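Local coordinates for protein polysaccharide Lyase Family 6 (Bacteroides cellulosilyticus, PDB 6QPS) that cleaves mannuronic acid-rich alginate as a polysaccharide lyase, probably by beta-elimination, and binds a calcium ion, at residues A[22-27]-A[45-50]; A[36-41]-A[62-67]; A[49-54]-A[82-87]. All blocks are in the same frame, centred on the assembly; numbering follows the deposited sequence. Where two conformers were deposited one is given.

Contact 1: A[22-27]-A[45-50]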
loop_
_atom_site.group_PDB
_atom_site.type_symbol
_atom_site.label_atom_id
_atom_site.label_comp_id
_atom_site.label_asym_id
_atom_site.label_seq_id
_atom_site.Cartn_x
_atom_site.Cartn_y
_atom_site.Cartn_z
ATOM N N LYS A 22 32.504 16.146 -1.195
ATOM C CA LYS A 22 33.177 15.582 -2.353
ATOM C C LYS A 22 32.182 14.837 -3.230
ATOM O O LYS A 22 31.258 14.197 -2.725
ATOM C CB LYS A 22 34.258 14.596 -1.890
ATOM C CG LYS A 22 35.640 15.193 -1.809
ATOM C CD LYS A 22 36.333 14.891 -0.489
ATOM C CE LYS A 22 37.790 15.340 -0.539
ATOM N NZ LYS A 22 37.921 16.813 -0.751
ATOM N N GLU A 23 32.379 14.927 -4.544
ATOM C CA GLU A 23 31.695 14.081 -5.511
ATOM C C GLU A 23 32.675 13.039 -6.033
ATOM O O GLU A 23 33.772 13.384 -6.489
ATOM C CB GLU A 23 31.134 14.894 -6.679
ATOM C CG GLU A 23 29.811 15.590 -6.368
ATOM C CD GLU A 23 29.312 16.441 -7.520
ATOM O OE1 GLU A 23 29.605 16.100 -8.686
ATOM O OE2 GLU A 23 28.633 17.454 -7.263
ATOM N N TYR A 24 32.279 11.773 -5.947
ATOM C CA TYR A 24 33.061 10.647 -6.443
ATOM C C TYR A 24 32.306 10.089 -7.641
ATOM O O TYR A 24 31.179 9.606 -7.493
ATOM C CB TYR A 24 33.167 9.571 -5.360
ATOM C CG TYR A 24 33.952 9.990 -4.137
ATOM C CD1 TYR A 24 35.315 9.767 -4.075
ATOM C CD2 TYR A 24 33.328 10.589 -3.042
ATOM C CE1 TYR A 24 36.046 10.136 -2.983
ATOM C CE2 TYR A 24 34.056 10.967 -1.922
ATOM C CZ TYR A 24 35.422 10.733 -1.904
ATOM O OH TYR A 24 36.170 11.108 -0.806
ATOM N N THR A 25 32.933 10.130 -8.813
ATOM C CA THR A 25 32.277 9.771 -10.061
ATOM C C THR A 25 32.782 8.428 -10.566
ATOM O O THR A 25 33.981 8.131 -10.486
ATOM C CB THR A 25 32.520 10.859 -11.106
ATOM O OG1 THR A 25 32.013 12.105 -10.605
ATOM C CG2 THR A 25 31.838 10.513 -12.418
ATOM N N PHE A 26 31.853 7.624 -11.085
ATOM C CA PHE A 26 32.162 6.289 -11.569
ATOM C C PHE A 26 31.407 6.005 -12.859
ATOM O O PHE A 26 30.334 6.565 -13.109
ATOM C CB PHE A 26 31.699 5.240 -10.535
ATOM C CG PHE A 26 32.369 5.375 -9.211
ATOM C CD1 PHE A 26 33.592 4.753 -8.975
ATOM C CD2 PHE A 26 31.799 6.142 -8.202
ATOM C CE1 PHE A 26 34.240 4.892 -7.751
ATOM C CE2 PHE A 26 32.444 6.281 -6.975
ATOM C CZ PHE A 26 33.661 5.652 -6.757
ATOM N N SER A 27 31.970 5.092 -13.660
ATOM C CA SER A 27 31.360 4.591 -14.885
ATOM C C SER A 27 31.146 3.090 -14.738
ATOM O O SER A 27 31.618 2.495 -13.761
ATOM C CB SER A 27 32.270 4.890 -16.073
ATOM O OG SER A 27 32.302 6.284 -16.339
ATOM N N PRO A 45 29.188 13.358 5.421
ATOM C CA PRO A 45 27.964 14.124 5.133
ATOM C C PRO A 45 28.145 15.067 3.956
ATOM O O PRO A 45 29.128 15.803 3.868
ATOM C CB PRO A 45 27.706 14.890 6.438
ATOM C CG PRO A 45 28.300 13.997 7.514
ATOM C CD PRO A 45 29.551 13.411 6.854
ATOM N N GLY A 46 27.168 15.049 3.053
ATOM C CA GLY A 46 27.215 15.882 1.875
ATOM C C GLY A 46 27.956 15.290 0.697
ATOM O O GLY A 46 27.865 15.843 -0.407
ATOM N N ASP A 47 28.691 14.194 0.889
ATOM C CA ASP A 47 29.373 13.577 -0.236
ATOM C C ASP A 47 28.347 12.931 -1.167
ATOM O O ASP A 47 27.231 12.593 -0.759
ATOM C CB ASP A 47 30.307 12.452 0.222
ATOM C CG ASP A 47 31.576 12.946 0.898
ATOM O OD1 ASP A 47 31.833 14.168 0.941
ATOM O OD2 ASP A 47 32.331 12.081 1.394
ATOM N N ALA A 48 28.745 12.738 -2.423
ATOM C CA ALA A 48 27.893 12.077 -3.403
ATOM C C ALA A 48 28.703 11.058 -4.189
ATOM O O ALA A 48 29.852 11.314 -4.560
ATOM C CB ALA A 48 27.248 13.094 -4.368
ATOM N N VAL A 49 28.094 9.902 -4.430
ATOM C CA VAL A 49 28.580 8.896 -5.375
ATOM C C VAL A 49 27.735 9.044 -6.634
ATOM O O VAL A 49 26.519 8.860 -6.587
ATOM C CB VAL A 49 28.459 7.482 -4.784
ATOM C CG1 VAL A 49 28.773 6.432 -5.833
ATOM C CG2 VAL A 49 29.383 7.340 -3.552
ATOM N N VAL A 50 28.375 9.393 -7.746
ATOM C CA VAL A 50 27.698 9.845 -8.963
ATOM C C VAL A 50 28.039 8.891 -10.098
ATOM O O VAL A 50 29.219 8.677 -10.400
ATOM C CB VAL A 50 28.147 11.268 -9.342
ATOM C CG1 VAL A 50 27.439 11.748 -10.607
ATOM C CG2 VAL A 50 27.937 12.245 -8.183
HETATM O O HOH W 1 28.861 16.393 -3.012
HETATM O O HOH W 2 34.976 11.999 1.444
#
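With CG anti to its carbonyl carbon (chi1 -74°), Asp47 turns its carboxylate to the start of 22-27, where OD1 accepts the N-H of Lys22 from above the carboxylate plane, Lys22 N lying 3.0 Å from Asp47 OD1. This bond precedes a parallel strand pair, 23-26 against 48-51, at the N-terminal edge of the parallel beta-helix of this lyase family. The backbone follows the parallel pattern: Tyr24 reaches Ala48 O through its N at 2.8 Å and receives Val50 N on its O, while Lys22 O accepts Ala48 N and Phe26 N donates to Val50 O. On the face bearing Tyr24 and Val49, the Phe26 ring comes obliquely to Val49, Phe26 CE2 lying 3.8 Å from Val49 CG1, and Leu37 of helix 31-40 touches both aromatic rings. Asp47 OD2 lies in the plane of the Tyr24 ring, 3.9 Å from Tyr24 CE2, with carboxylate and ring planes 68° apart; the same oxygen accepts Gln44 N. An alanine here would remove both oxygens, which would probably leave the amides of Lys22 and Gln44 without these acceptors and free the tyrosine hydroxyl from its bridge. There one water stands 2.6 Å from Asp47 OD2 and 2.7 Å from Tyr24 OH.

Contact 2: A[36-41]-A[62-67]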
loop_
_atom_site.group_PDB
_atom_site.type_symbol
_atom_site.label_atom_id
_atom_site.label_comp_id
_atom_site.label_asym_id
_atom_site.label_seq_id
_atom_site.Cartn_x
_atom_site.Cartn_y
_atom_site.Cartn_z
ATOM N N GLN A 36 33.055 -0.632 -3.352
ATOM C CA GLN A 36 33.914 -0.521 -2.177
ATOM C C GLN A 36 33.664 0.783 -1.436
ATOM O O GLN A 36 33.580 0.797 -0.204
ATOM C CB GLN A 36 35.374 -0.610 -2.587
ATOM C CG GLN A 36 35.824 -1.998 -2.874
ATOM C CD GLN A 36 36.807 -2.031 -4.027
ATOM O OE1 GLN A 36 37.416 -1.023 -4.357
ATOM N NE2 GLN A 36 36.958 -3.183 -4.648
ATOM N N LEU A 37 33.531 1.891 -2.169
ATOM C CA LEU A 37 33.336 3.182 -1.525
ATOM C C LEU A 37 31.973 3.249 -0.851
ATOM O O LEU A 37 31.858 3.702 0.298
ATOM C CB LEU A 37 33.489 4.310 -2.543
ATOM C CG LEU A 37 33.237 5.716 -2.012
ATOM C CD1 LEU A 37 34.171 6.067 -0.871
ATOM C CD2 LEU A 37 33.421 6.724 -3.172
ATOM N N LEU A 38 30.929 2.791 -1.545
ATOM C CA LEU A 38 29.589 2.822 -0.973
ATOM C C LEU A 38 29.511 1.992 0.304
ATOM O O LEU A 38 28.797 2.351 1.258
ATOM C CB LEU A 38 28.576 2.315 -1.997
ATOM C CG LEU A 38 28.136 3.300 -3.090
ATOM C CD1 LEU A 38 27.388 2.514 -4.183
ATOM C CD2 LEU A 38 27.263 4.379 -2.537
ATOM N N GLY A 39 30.224 0.877 0.337
ATOM C CA GLY A 39 30.155 -0.050 1.447
ATOM C C GLY A 39 31.187 0.148 2.526
ATOM O O GLY A 39 31.200 -0.610 3.504
ATOM N N SER A 40 32.066 1.145 2.375
ATOM C CA SER A 40 33.195 1.324 3.278
ATOM C C SER A 40 32.831 2.043 4.572
ATOM O O SER A 40 33.532 1.869 5.583
ATOM C CB SER A 40 34.275 2.149 2.577
ATOM O OG SER A 40 33.815 3.486 2.363
ATOM N N GLY A 41 31.768 2.839 4.570
ATOM C CA GLY A 41 31.506 3.707 5.703
ATOM C C GLY A 41 32.372 4.943 5.749
ATOM O O GLY A 41 32.290 5.702 6.726
ATOM N N ILE A 62 26.021 -5.690 -2.532
ATOM C CA ILE A 62 26.483 -4.309 -2.423
ATOM C C ILE A 62 25.862 -3.678 -1.184
ATOM O O ILE A 62 24.669 -3.854 -0.909
ATOM C CB ILE A 62 26.182 -3.504 -3.705
ATOM C CG1 ILE A 62 26.560 -2.030 -3.546
ATOM C CG2 ILE A 62 24.705 -3.641 -4.098
ATOM C CD1 ILE A 62 26.457 -1.222 -4.851
ATOM N N ASN A 63 26.689 -2.983 -0.413
ATOM C CA ASN A 63 26.266 -2.287 0.794
ATOM C C ASN A 63 26.414 -0.788 0.587
ATOM O O ASN A 63 27.388 -0.331 -0.013
ATOM C CB ASN A 63 27.127 -2.720 1.991
ATOM C CG ASN A 63 27.021 -4.202 2.288
ATOM O OD1 ASN A 63 25.923 -4.767 2.298
ATOM N ND2 ASN A 63 28.163 -4.841 2.552
ATOM N N PHE A 64 25.461 -0.028 1.121
ATOM C CA PHE A 64 25.513 1.434 1.165
ATOM C C PHE A 64 25.410 1.800 2.632
ATOM O O PHE A 64 24.347 1.631 3.243
ATOM C CB PHE A 64 24.361 2.029 0.359
ATOM C CG PHE A 64 24.349 3.546 0.279
ATOM C CD1 PHE A 64 25.467 4.316 0.589
ATOM C CD2 PHE A 64 23.190 4.195 -0.121
ATOM C CE1 PHE A 64 25.417 5.713 0.505
ATOM C CE2 PHE A 64 23.137 5.580 -0.217
ATOM C CZ PHE A 64 24.260 6.336 0.077
ATOM N N THR A 65 26.515 2.257 3.209
ATOM C CA THR A 65 26.537 2.592 4.624
ATOM C C THR A 65 27.335 3.860 4.864
ATOM O O THR A 65 28.202 4.242 4.082
ATOM C CB THR A 65 27.077 1.426 5.481
ATOM O OG1 THR A 65 26.874 1.702 6.871
ATOM C CG2 THR A 65 28.552 1.167 5.232
ATOM N N GLY A 66 27.024 4.509 5.970
ATOM C CA GLY A 66 27.667 5.752 6.331
ATOM C C GLY A 66 26.797 6.504 7.312
ATOM O O GLY A 66 25.708 6.056 7.681
ATOM N N LYS A 67 27.294 7.667 7.728
ATOM C CA LYS A 67 26.530 8.536 8.627
ATOM C C LYS A 67 26.471 9.959 8.084
ATOM O O LYS A 67 27.364 10.776 8.321
ATOM C CB LYS A 67 27.060 8.487 10.037
ATOM C CG LYS A 67 27.112 7.092 10.622
ATOM C CD LYS A 67 27.821 7.077 11.976
ATOM C CE LYS A 67 29.150 7.827 11.920
ATOM N NZ LYS A 67 30.257 6.950 11.436
HETATM O O HOH W 3 30.544 4.734 2.740
HETATM O O HOH W 4 30.777 -3.300 3.001
HETATM O O HOH W 5 30.131 8.079 7.425
HETATM O O HOH W 6 30.524 5.692 8.916
#
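Here the last turn of helix 31-40 lies against strand 54-67, a helix-on-strand contact at the N-terminal end of the beta-helix, held by Leu38 and one main-chain bond, with glycines where the backbones come close. The two axes approach to 5.6 Å at 48°. Leu38 straddles the strand's inward residues: its CD1 meets Ile62 CD1 at 3.9 Å, while its CD2 meets Phe64 CD1 at 3.6 Å, and Trp76 of the next coil also touches Leu38. The carbonyl of Leu38 works with its side chain, since Leu38 O accepts Thr65 N at 3.0 Å in a nearly straight bond (167°) and also lies in the plane of the Phe64 ring, at its edge. Gly39 fits because a beta carbon there would press on Asn63 O, and Gly41, with positive phi, turns the chain out of the helix. Thr65 has OG1 anti to its N (chi1 -170°), which sends the hydroxyl to Tyr95 O and brings CG2 over the helix end, 3.6 Å from Gly39 O. Waters fasten the margin, one joining Gly39 O to Asn63 ND2 and another Gly41 O to Lys67 NZ. A helix laid over the first coil, with leucines covering the apolar end of the stack, is the N-terminal cap characteristic of right-handed parallel beta-helices.

Contact 3: A[49-54]-A[82-87]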
loop_
_atom_site.group_PDB
_atom_site.type_symbol
_atom_site.label_atom_id
_atom_site.label_comp_id
_atom_site.label_asym_id
_atom_site.label_seq_id
_atom_site.Cartn_x
_atom_site.Cartn_y
_atom_site.Cartn_z
ATOM N N VAL A 49 28.094 9.902 -4.430
ATOM C CA VAL A 49 28.580 8.896 -5.375
ATOM C C VAL A 49 27.735 9.044 -6.634
ATOM O O VAL A 49 26.519 8.860 -6.587
ATOM C CB VAL A 49 28.459 7.482 -4.784
ATOM C CG1 VAL A 49 28.773 6.432 -5.833
ATOM C CG2 VAL A 49 29.383 7.340 -3.552
ATOM N N VAL A 50 28.375 9.393 -7.746
ATOM C CA VAL A 50 27.698 9.845 -8.963
ATOM C C VAL A 50 28.039 8.891 -10.098
ATOM O O VAL A 50 29.219 8.677 -10.400
ATOM C CB VAL A 50 28.147 11.268 -9.342
ATOM C CG1 VAL A 50 27.439 11.748 -10.607
ATOM C CG2 VAL A 50 27.937 12.245 -8.183
ATOM N N LEU A 51 27.008 8.344 -10.740
ATOM C CA LEU A 51 27.174 7.360 -11.808
ATOM C C LEU A 51 26.961 8.016 -13.171
ATOM O O LEU A 51 25.876 8.533 -13.458
ATOM C CB LEU A 51 26.184 6.211 -11.608
ATOM C CG LEU A 51 26.597 5.124 -10.608
ATOM C CD1 LEU A 51 27.001 5.713 -9.271
ATOM C CD2 LEU A 51 25.479 4.102 -10.457
ATOM N N LYS A 52 27.988 7.972 -14.009
ATOM C CA LYS A 52 27.886 8.440 -15.386
ATOM C C LYS A 52 26.915 7.564 -16.180
ATOM O O LYS A 52 26.594 6.431 -15.796
ATOM C CB LYS A 52 29.273 8.456 -16.034
ATOM C CG LYS A 52 30.254 9.401 -15.327
ATOM C CD LYS A 52 31.524 9.635 -16.146
ATOM C CE LYS A 52 31.267 10.591 -17.300
ATOM N NZ LYS A 52 30.926 11.964 -16.820
ATOM N N ASP A 53 26.409 8.126 -17.280
ATOM C CA ASP A 53 25.445 7.418 -18.115
ATOM C C ASP A 53 25.974 6.035 -18.485
ATOM O O ASP A 53 27.111 5.893 -18.951
ATOM C CB ASP A 53 25.176 8.185 -19.414
ATOM C CG ASP A 53 24.585 9.566 -19.210
ATOM O OD1 ASP A 53 24.355 9.991 -18.068
ATOM O OD2 ASP A 53 24.348 10.244 -20.236
ATOM N N GLY A 54 25.125 5.028 -18.336
ATOM C CA GLY A 54 25.484 3.682 -18.740
ATOM C C GLY A 54 24.682 2.658 -17.966
ATOM O O GLY A 54 23.855 2.996 -17.118
ATOM N N GLY A 82 17.929 9.229 -14.610
ATOM C CA GLY A 82 17.411 8.161 -15.430
ATOM C C GLY A 82 18.397 7.493 -16.363
ATOM O O GLY A 82 18.039 6.490 -16.984
ATOM N N LYS A 83 19.611 8.017 -16.519
ATOM C CA LYS A 83 20.546 7.464 -17.492
ATOM C C LYS A 83 21.573 6.520 -16.876
ATOM O O LYS A 83 22.408 5.978 -17.608
ATOM C CB LYS A 83 21.244 8.580 -18.287
ATOM C CG LYS A 83 20.296 9.650 -18.822
ATOM C CD LYS A 83 19.334 9.088 -19.873
ATOM C CE LYS A 83 18.740 10.202 -20.737
ATOM N NZ LYS A 83 17.745 9.686 -21.724
ATOM N N ALA A 84 21.546 6.331 -15.560
ATOM C CA ALA A 84 22.297 5.268 -14.895
ATOM C C ALA A 84 21.348 4.109 -14.595
ATOM O O ALA A 84 20.466 4.226 -13.735
ATOM C CB ALA A 84 22.960 5.762 -13.612
ATOM N N VAL A 85 21.558 2.987 -15.284
ATOM C CA VAL A 85 20.655 1.835 -15.264
ATOM C C VAL A 85 21.363 0.712 -14.525
ATOM O O VAL A 85 22.532 0.421 -14.811
ATOM C CB VAL A 85 20.322 1.381 -16.699
ATOM C CG1 VAL A 85 19.297 0.258 -16.697
ATOM C CG2 VAL A 85 19.843 2.560 -17.547
ATOM N N ILE A 86 20.665 0.086 -13.578
ATOM C CA ILE A 86 21.198 -1.028 -12.797
ATOM C C ILE A 86 20.425 -2.284 -13.173
ATOM O O ILE A 86 19.190 -2.310 -13.082
ATOM C CB ILE A 86 21.105 -0.730 -11.292
ATOM C CG1 ILE A 86 22.003 0.469 -10.955
ATOM C CG2 ILE A 86 21.485 -1.944 -10.490
ATOM C CD1 ILE A 86 21.851 0.964 -9.523
ATOM N N SER A 87 21.151 -3.333 -13.568
ATOM C CA SER A 87 20.553 -4.543 -14.122
ATOM C C SER A 87 21.294 -5.775 -13.613
ATOM O O SER A 87 22.432 -5.691 -13.143
ATOM C CB SER A 87 20.579 -4.496 -15.663
ATOM O OG SER A 87 19.952 -3.311 -16.138
#
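Gly54 O is approached by two donors from the neighbouring coil: Val85 N, 2.9 Å from Gly54 O in an almost straight bond (172°), and the weaker CA-H of Ala84. The arrangement is repeated one step back, where Lys83 O accepts Gly54 N at 3.0 Å, with the CA-H of Asp53 beside it. Together they make a short parallel bridge, Gly54 beside Ala84, where a new strand begins in each of two stacked coils. The backbone of Gly54 is stretched almost flat with a positive phi, a shape in which a side chain would collide with the carbonyl oxygen of Asp53, and this alone demands glycine where the strand starts. Within the bend, Leu51 CB meets Ala84 CB at 3.8 Å, a small apolar touch on the inner side. On the outer side Asp53 and Lys83 run alongside each other, pointing the same way, and the touching is done by Asp53 OD1 and Lys83 CB, 3.4 Å apart. Their charged ends do not meet: the lysine chain bends at chi2 (-66°) and carries its amine off, with Lys83 NZ 6.8 Å from Asp53 OD2. Asp53 OD1 instead bonds Asn80 ND2, which ties the corner to the turn of the next coil. Lys52 likewise finds its partner there, in a salt bridge with Glu79. Stacked corners of this kind are the places where a parallel beta-helix passes from one face to the next. Before the corner, strand 48-51 pairs with 74-78, and Leu51 rests on Trp76 and on Met34 of helix 31-40; after it, strand 54-67 pairs with 84-87, which lies between 54-67 and 99-111, with Ala84 packed on Ala78.

From the N terminus, strand 23-26 leads into helix 31-40, and contact 1 closes that excursion when strand 48-51 returns beside it. Contact 2 starts inside this loop and ends beyond it, at 62-67, so the two cross; helix 31-40 packs on both strands of contact 1, and Leu38 against Val49 joins the contacts in space. Contact 3 picks up where contact 1 ends, sharing Val49 and Val50, and closes the longer run through strands 54-67 and 74-78 by reaching 82-87. It crosses contact 2 in turn. The three thus bind edge strand, capping helix and the first two coils into one end of the beta-helix, well away from the calcium site.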